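Long-range contacts in probable adenylyl-sulfate kinase (Aeropyrum pernix, PDB 2YVU), which catalyses the synthesis of activated sulfate, passing a phosphate from ATP to adenosine 5'-phosphosulfate to give 3'-phosphoadenylyl sulfate and ADP: residues S94-A99 / P152-E157; T19-S24 / E124-R129. One frame throughout, in Å; residues are numbered along the deposited sequence.

Interaction 1 of 2, residues S94-A99 / P152-E157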
ATOM      1  N   SER A  94      16.836  -4.602  -0.840  1.00 35.66           N
ATOM      2  CA  SER A  94      16.833  -4.217  -2.247  1.00 35.93           C
ATOM      3  C   SER A  94      18.293  -4.022  -2.675  1.00 31.35           C
ATOM      4  O   SER A  94      18.735  -2.908  -2.943  1.00 26.78           O
ATOM      5  CB  SER A  94      16.029  -2.922  -2.387  1.00 31.23           C
ATOM      6  OG  SER A  94      16.432  -1.945  -1.424  1.00 35.61           O
ATOM      7  N   PRO A  95      19.058  -5.121  -2.751  1.00 30.88           N
ATOM      8  CA  PRO A  95      20.473  -5.080  -3.127  1.00 30.07           C
ATOM      9  C   PRO A  95      20.826  -4.602  -4.526  1.00 32.14           C
ATOM     10  O   PRO A  95      21.931  -4.111  -4.740  1.00 33.40           O
ATOM     11  CB  PRO A  95      20.936  -6.518  -2.873  1.00 30.41           C
ATOM     12  CG  PRO A  95      19.739  -7.306  -3.225  1.00 34.43           C
ATOM     13  CD  PRO A  95      18.608  -6.515  -2.580  1.00 33.57           C
ATOM     14  N   TYR A  96      19.887  -4.709  -5.459  1.00 30.28           N
ATOM     15  CA  TYR A  96      20.138  -4.327  -6.850  1.00 32.79           C
ATOM     16  C   TYR A  96      19.808  -2.878  -7.219  1.00 30.83           C
ATOM     17  O   TYR A  96      18.694  -2.400  -6.994  1.00 30.43           O
ATOM     18  CB  TYR A  96      19.373  -5.285  -7.773  1.00 32.75           C
ATOM     19  CG  TYR A  96      19.820  -6.727  -7.647  1.00 40.18           C
ATOM     20  CD1 TYR A  96      21.009  -7.159  -8.230  1.00 45.43           C
ATOM     21  CD2 TYR A  96      19.066  -7.655  -6.927  1.00 41.27           C
ATOM     22  CE1 TYR A  96      21.442  -8.483  -8.108  1.00 46.11           C
ATOM     23  CE2 TYR A  96      19.491  -8.981  -6.796  1.00 46.72           C
ATOM     24  CZ  TYR A  96      20.683  -9.385  -7.391  1.00 47.76           C
ATOM     25  OH  TYR A  96      21.116 -10.691  -7.270  1.00 51.30           O
ATOM     26  N   LYS A  97      20.790  -2.184  -7.780  1.00 25.33           N
ATOM     27  CA  LYS A  97      20.625  -0.802  -8.199  1.00 34.92           C
ATOM     28  C   LYS A  97      19.425  -0.616  -9.117  1.00 35.47           C
ATOM     29  O   LYS A  97      18.622   0.285  -8.917  1.00 39.53           O
ATOM     30  CB  LYS A  97      21.892  -0.312  -8.920  1.00 34.61           C
ATOM     31  CG  LYS A  97      23.086  -0.117  -7.998  1.00 47.88           C
ATOM     32  CD  LYS A  97      24.306   0.374  -8.744  1.00 52.39           C
ATOM     33  CE  LYS A  97      24.748  -0.631  -9.796  1.00 53.61           C
ATOM     34  NZ  LYS A  97      25.925  -0.130 -10.543  1.00 55.21           N
ATOM     35  N   GLN A  98      19.322  -1.465 -10.133  1.00 36.96           N
ATOM     36  CA  GLN A  98      18.235  -1.388 -11.091  1.00 33.06           C
ATOM     37  C   GLN A  98      16.899  -1.407 -10.382  1.00 34.79           C
ATOM     38  O   GLN A  98      16.004  -0.611 -10.688  1.00 34.49           O
ATOM     39  CB  GLN A  98      18.323  -2.564 -12.072  1.00 42.21           C
ATOM     40  CG  GLN A  98      17.170  -2.665 -13.095  1.00 54.68           C
ATOM     41  CD  GLN A  98      15.891  -3.295 -12.520  1.00 62.91           C
ATOM     42  OE1 GLN A  98      15.941  -4.295 -11.796  1.00 58.16           O
ATOM     43  NE2 GLN A  98      14.739  -2.717 -12.864  1.00 67.28           N
ATOM     44  N   ALA A  99      16.767  -2.322  -9.427  1.00 30.34           N
ATOM     45  CA  ALA A  99      15.534  -2.450  -8.666  1.00 28.94           C
ATOM     46  C   ALA A  99      15.250  -1.160  -7.908  1.00 24.74           C
ATOM     47  O   ALA A  99      14.132  -0.662  -7.917  1.00 26.81           O
ATOM     48  CB  ALA A  99      15.645  -3.633  -7.701  1.00 31.36           C
ATOM     49  N   PRO A 152      24.938 -10.578  -4.101  1.00 48.49           N
ATOM     50  CA  PRO A 152      25.880  -9.488  -3.842  1.00 45.01           C
ATOM     51  C   PRO A 152      25.246  -8.093  -3.889  1.00 43.77           C
ATOM     52  O   PRO A 152      24.624  -7.697  -4.877  1.00 40.92           O
ATOM     53  CB  PRO A 152      26.976  -9.715  -4.897  1.00 44.29           C
ATOM     54  CG  PRO A 152      26.317 -10.586  -5.925  1.00 45.98           C
ATOM     55  CD  PRO A 152      25.476 -11.502  -5.113  1.00 47.56           C
ATOM     56  N   TYR A 153      25.405  -7.364  -2.790  1.00 38.48           N
ATOM     57  CA  TYR A 153      24.844  -6.030  -2.650  1.00 34.03           C
ATOM     58  C   TYR A 153      25.531  -5.014  -3.549  1.00 37.01           C
ATOM     59  O   TYR A 153      26.752  -4.945  -3.592  1.00 37.21           O
ATOM     60  CB  TYR A 153      24.963  -5.590  -1.193  1.00 35.54           C
ATOM     61  CG  TYR A 153      24.405  -4.219  -0.924  1.00 35.97           C
ATOM     62  CD1 TYR A 153      23.030  -4.009  -0.858  1.00 32.39           C
ATOM     63  CD2 TYR A 153      25.252  -3.114  -0.818  1.00 29.41           C
ATOM     64  CE1 TYR A 153      22.510  -2.742  -0.704  1.00 31.54           C
ATOM     65  CE2 TYR A 153      24.739  -1.832  -0.667  1.00 32.99           C
ATOM     66  CZ  TYR A 153      23.360  -1.655  -0.615  1.00 35.34           C
ATOM     67  OH  TYR A 153      22.834  -0.390  -0.512  1.00 28.72           O
ATOM     68  N   GLU A 154      24.740  -4.200  -4.236  1.00 30.70           N
ATOM     69  CA  GLU A 154      25.277  -3.171  -5.118  1.00 36.97           C
ATOM     70  C   GLU A 154      25.036  -1.801  -4.501  1.00 34.00           C
ATOM     71  O   GLU A 154      23.908  -1.289  -4.526  1.00 37.80           O
ATOM     72  CB  GLU A 154      24.592  -3.264  -6.486  1.00 39.33           C
ATOM     73  CG  GLU A 154      24.482  -4.696  -6.966  1.00 41.95           C
ATOM     74  CD  GLU A 154      23.964  -4.807  -8.373  1.00 40.80           C
ATOM     75  OE1 GLU A 154      22.930  -4.184  -8.673  1.00 34.61           O
ATOM     76  OE2 GLU A 154      24.585  -5.532  -9.173  1.00 48.04           O
ATOM     77  N   PRO A 155      26.090  -1.177  -3.954  1.00 30.01           N
ATOM     78  CA  PRO A 155      25.926   0.140  -3.332  1.00 33.02           C
ATOM     79  C   PRO A 155      25.365   1.186  -4.285  1.00 33.94           C
ATOM     80  O   PRO A 155      25.572   1.102  -5.486  1.00 35.37           O
ATOM     81  CB  PRO A 155      27.346   0.487  -2.875  1.00 38.36           C
ATOM     82  CG  PRO A 155      27.974  -0.840  -2.667  1.00 31.84           C
ATOM     83  CD  PRO A 155      27.483  -1.634  -3.848  1.00 27.88           C
ATOM     84  N   PRO A 156      24.628   2.179  -3.759  1.00 36.17           N
ATOM     85  CA  PRO A 156      24.065   3.227  -4.618  1.00 35.40           C
ATOM     86  C   PRO A 156      25.214   4.041  -5.225  1.00 37.66           C
ATOM     87  O   PRO A 156      26.202   4.320  -4.539  1.00 31.04           O
ATOM     88  CB  PRO A 156      23.235   4.070  -3.645  1.00 29.74           C
ATOM     89  CG  PRO A 156      22.920   3.123  -2.544  1.00 30.72           C
ATOM     90  CD  PRO A 156      24.188   2.358  -2.369  1.00 33.90           C
ATOM     91  N   GLU A 157      25.090   4.397  -6.501  1.00 38.69           N
ATOM     92  CA  GLU A 157      26.110   5.199  -7.182  1.00 46.97           C
ATOM     93  C   GLU A 157      26.158   6.596  -6.559  1.00 48.85           C
ATOM     94  O   GLU A 157      27.228   7.108  -6.193  1.00 49.46           O
ATOM     95  CB  GLU A 157      25.765   5.350  -8.664  1.00 47.15           C
ATOM     96  CG  GLU A 157      25.626   4.053  -9.424  1.00 59.16           C
ATOM     97  CD  GLU A 157      26.938   3.322  -9.565  1.00 62.18           C
ATOM     98  OE1 GLU A 157      26.935   2.215 -10.144  1.00 69.53           O
ATOM     99  OE2 GLU A 157      27.971   3.851  -9.100  1.00 66.12           O
TER
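E154 reaches across to the start of helix 97-109 and accepts one hydrogen bond there, from the amide of K97, with the edge of the Y96 ring alongside. With CG anti to its own carbonyl carbon (chi1 -44°) and the chain extended beyond, it passes the backbone of P95 and Y96 and sets E154 OE1 3.1 Å from the amide N of K97. That N-H meets the anti lone pair of OE1, the one turned away from OE2. Because K97 opens the helix and Y96 holds the N-cap position, the carboxylate also faces the positive end of the helix dipole, which would favour its charged form. The Y96 ring lies beside it: CD1 approaches OE1 to 3.6 Å at the ring edge, with ring and carboxylate planes 76° apart. The backbones are tied as well, the amide N of E154 donating to P95 O at 2.9 Å. The Y153 ring meets P95 obliquely, CD1 lying 3.8 Å from P95 CB and 3.6 Å from P95 CA; its hydroxyl bonds to T19 OG1, while that of Y96 bonds to D151. K97 crosses E154 at about a right angle. Its CG packs on E154 CB, and a bend at chi3 (-62°) brings NZ 2.6 Å from E157 OE1 in a salt bridge that meets the oxygen nearly along its C-O bond. R100, in the first turn of the helix, joins the two segments again by bonding to S94 O and E154 O. The contact thus fastens a proline-rich loop, leading to strand 161-164, the outermost of the chain's sheet on that side, onto the N-terminus of a helix in the P-loop kinase fold; S94, just before that helix, is by similarity the phosphoserine intermediate of the active site.

Interaction 2 of 2, residues T19-S24 / E124-R129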
ATOM      1  N   THR A  19      18.757   1.730   2.200  1.00 29.92           N
ATOM      2  CA  THR A  19      19.244   0.542   1.525  1.00 29.61           C
ATOM      3  C   THR A  19      20.573   0.128   2.163  1.00 32.62           C
ATOM      4  O   THR A  19      21.421   0.971   2.496  1.00 28.30           O
ATOM      5  CB  THR A  19      19.420   0.781  -0.009  1.00 30.06           C
ATOM      6  OG1 THR A  19      19.991  -0.381  -0.619  1.00 30.14           O
ATOM      7  CG2 THR A  19      20.329   1.969  -0.271  1.00 26.42           C
ATOM      8  N   GLY A  20      20.733  -1.177   2.351  1.00 25.80           N
ATOM      9  CA  GLY A  20      21.931  -1.697   2.960  1.00 28.99           C
ATOM     10  C   GLY A  20      21.762  -3.179   3.233  1.00 31.71           C
ATOM     11  O   GLY A  20      20.681  -3.726   3.040  1.00 30.39           O
ATOM     12  N   LEU A  21      22.832  -3.821   3.682  1.00 30.83           N
ATOM     13  CA  LEU A  21      22.818  -5.245   3.961  1.00 33.23           C
ATOM     14  C   LEU A  21      21.975  -5.593   5.167  1.00 32.41           C
ATOM     15  O   LEU A  21      21.797  -4.774   6.071  1.00 26.13           O
ATOM     16  CB  LEU A  21      24.255  -5.749   4.208  1.00 29.23           C
ATOM     17  CG  LEU A  21      25.243  -5.808   3.038  1.00 39.37           C
ATOM     18  CD1 LEU A  21      26.643  -6.129   3.565  1.00 39.59           C
ATOM     19  CD2 LEU A  21      24.794  -6.850   2.028  1.00 34.98           C
ATOM     20  N   PRO A  22      21.420  -6.818   5.187  1.00 34.06           N
ATOM     21  CA  PRO A  22      20.614  -7.216   6.341  1.00 31.45           C
ATOM     22  C   PRO A  22      21.599  -7.140   7.504  1.00 27.49           C
ATOM     23  O   PRO A  22      22.755  -7.528   7.346  1.00 33.79           O
ATOM     24  CB  PRO A  22      20.244  -8.665   6.022  1.00 36.51           C
ATOM     25  CG  PRO A  22      20.200  -8.689   4.536  1.00 36.80           C
ATOM     26  CD  PRO A  22      21.382  -7.845   4.127  1.00 32.14           C
ATOM     27  N   GLY A  23      21.163  -6.636   8.646  1.00 27.05           N
ATOM     28  CA  GLY A  23      22.058  -6.533   9.778  1.00 30.87           C
ATOM     29  C   GLY A  23      22.834  -5.232   9.868  1.00 35.90           C
ATOM     30  O   GLY A  23      23.559  -5.019  10.843  1.00 39.50           O
ATOM     31  N   SER A  24      22.707  -4.359   8.868  1.00 34.18           N
ATOM     32  CA  SER A  24      23.423  -3.085   8.889  1.00 32.87           C
ATOM     33  C   SER A  24      22.813  -2.076   9.879  1.00 34.05           C
ATOM     34  O   SER A  24      23.437  -1.087  10.242  1.00 34.10           O
ATOM     35  CB  SER A  24      23.453  -2.474   7.493  1.00 35.00           C
ATOM     36  OG  SER A  24      22.143  -2.190   7.055  1.00 27.45           O
ATOM     37  N   GLU A 124      31.346  -8.816   5.964  1.00 30.21           N
ATOM     38  CA  GLU A 124      32.001  -9.523   7.056  1.00 35.72           C
ATOM     39  C   GLU A 124      31.588  -8.898   8.365  1.00 38.07           C
ATOM     40  O   GLU A 124      31.483  -9.578   9.378  1.00 33.26           O
ATOM     41  CB  GLU A 124      33.524  -9.446   6.928  1.00 35.72           C
ATOM     42  CG  GLU A 124      34.084 -10.091   5.679  1.00 47.42           C
ATOM     43  CD  GLU A 124      35.604 -10.020   5.621  1.00 56.41           C
ATOM     44  OE1 GLU A 124      36.182  -9.007   6.074  1.00 58.96           O
ATOM     45  OE2 GLU A 124      36.223 -10.973   5.109  1.00 62.32           O
ATOM     46  N   GLU A 125      31.364  -7.585   8.338  1.00 35.43           N
ATOM     47  CA  GLU A 125      30.963  -6.893   9.539  1.00 33.40           C
ATOM     48  C   GLU A 125      29.570  -7.293   9.989  1.00 32.31           C
ATOM     49  O   GLU A 125      29.371  -7.524  11.172  1.00 38.16           O
ATOM     50  CB  GLU A 125      31.046  -5.367   9.359  1.00 39.25           C
ATOM     51  CG  GLU A 125      30.519  -4.594  10.576  1.00 45.28           C
ATOM     52  CD  GLU A 125      31.347  -4.819  11.856  1.00 53.35           C
ATOM     53  OE1 GLU A 125      30.808  -4.597  12.967  1.00 46.58           O
ATOM     54  OE2 GLU A 125      32.537  -5.202  11.756  1.00 52.10           O
ATOM     55  N   VAL A 126      28.597  -7.390   9.083  1.00 33.27           N
ATOM     56  CA  VAL A 126      27.260  -7.773   9.541  1.00 31.42           C
ATOM     57  C   VAL A 126      27.233  -9.238   9.977  1.00 30.24           C
ATOM     58  O   VAL A 126      26.470  -9.604  10.859  1.00 30.69           O
ATOM     59  CB  VAL A 126      26.123  -7.499   8.481  1.00 33.48           C
ATOM     60  CG1 VAL A 126      26.015  -6.006   8.230  1.00 29.91           C
ATOM     61  CG2 VAL A 126      26.383  -8.225   7.170  1.00 27.94           C
ATOM     62  N   ILE A 127      28.077 -10.070   9.379  1.00 30.40           N
ATOM     63  CA  ILE A 127      28.122 -11.473   9.774  1.00 32.93           C
ATOM     64  C   ILE A 127      28.733 -11.558  11.190  1.00 36.60           C
ATOM     65  O   ILE A 127      28.177 -12.189  12.092  1.00 36.48           O
ATOM     66  CB  ILE A 127      28.963 -12.301   8.785  1.00 34.45           C
ATOM     67  CG1 ILE A 127      28.189 -12.488   7.475  1.00 33.22           C
ATOM     68  CG2 ILE A 127      29.283 -13.659   9.392  1.00 34.41           C
ATOM     69  CD1 ILE A 127      29.015 -13.098   6.347  1.00 34.72           C
ATOM     70  N   ARG A 128      29.866 -10.888  11.368  1.00 33.41           N
ATOM     71  CA  ARG A 128      30.574 -10.854  12.648  1.00 41.71           C
ATOM     72  C   ARG A 128      29.676 -10.321  13.778  1.00 37.79           C
ATOM     73  O   ARG A 128      29.737 -10.779  14.918  1.00 40.34           O
ATOM     74  CB  ARG A 128      31.824  -9.961  12.507  1.00 37.64           C
ATOM     75  CG  ARG A 128      33.127 -10.572  13.009  1.00 48.49           C
ATOM     76  CD  ARG A 128      34.341 -10.065  12.207  1.00 45.96           C
ATOM     77  NE  ARG A 128      34.348  -8.612  12.061  1.00 46.54           N
ATOM     78  CZ  ARG A 128      34.916  -7.957  11.055  1.00 44.79           C
ATOM     79  NH1 ARG A 128      35.541  -8.618  10.091  1.00 49.91           N
ATOM     80  NH2 ARG A 128      34.827  -6.635  10.992  1.00 51.75           N
ATOM     81  N   ARG A 129      28.841  -9.350  13.457  1.00 39.90           N
ATOM     82  CA  ARG A 129      27.970  -8.753  14.453  1.00 41.90           C
ATOM     83  C   ARG A 129      26.989  -9.716  15.085  1.00 42.83           C
ATOM     84  O   ARG A 129      26.760  -9.661  16.296  1.00 46.02           O
ATOM     85  CB  ARG A 129      27.141  -7.614  13.851  1.00 37.70           C
ATOM     86  CG  ARG A 129      27.887  -6.331  13.574  1.00 42.40           C
ATOM     87  CD  ARG A 129      26.943  -5.254  12.978  1.00 37.41           C
ATOM     88  NE  ARG A 129      27.717  -4.069  12.633  1.00 38.63           N
ATOM     89  CZ  ARG A 129      27.266  -3.015  11.959  1.00 43.62           C
ATOM     90  NH1 ARG A 129      28.091  -2.000  11.719  1.00 41.16           N
ATOM     91  NH2 ARG A 129      26.012  -2.968  11.519  1.00 36.03           N
TER
HETATM   92  O   HOH W   1      24.239  -8.311  11.785  1.00 42.25           O
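The backbone of G23 comes closest to that of V126, CA to CA 5.4 Å, where a type II beta turn from L21 to S24 meets helix 123-129. This turn belongs to the P-loop (Walker A motif), which by similarity binds ATP. V126 points toward it: CB lies 3.6 Å from P22 O, CG1 packs on the carbonyl carbon of G23, and CG2 reaches L21 CD1, the leucine crossing the valine at about a right angle. G23 has the backbone angles that call for glycine, and its lack of a side chain lets V126 come this close. Within the turn, L21 O is gripped twice by S24, through N and through OG, the latter bond being 2.8 Å and in the carbonyl plane. R129 reaches toward the loop, extended from CG to NE. Its NH2 donates to G23 O at 3.3 Å, on a lone pair and near the guanidinium plane, and more weakly to S24 O. E125 OE1 takes NE of the same group, 15° out of its plane, and T165 OG1 binds NH1, so all three nitrogens are engaged, which should limit rotation of the guanidinium. E125 OE2 also bridges to R128. A water donates to V126 O at 2.7 Å and, weakly, to G23 O at 3.5 Å.

Interactions 1 and 2 have centres about 15 Å apart and meet directly where Y153 and P156 touch T19 and L21. Y153 OH lies 2.8 Å from T19 OG1, a probable hydrogen bond, and Y153 CB packs 3.5 Å from L21 CD2. P156 adds a second apolar touch, its CG 3.6 Å from T19 CG2. The 152-157 loop therefore joins the start of the 94-99 segment to the base of the P-loop, which helix 123-129 flanks. Both contacts carry residues with a role assigned by similarity: S94, the phosphoserine intermediate, in interaction 1, and G20 to S24 of the ATP site in interaction 2. The side chains of S94 and P22 are about 9 Å apart at their nearest atoms.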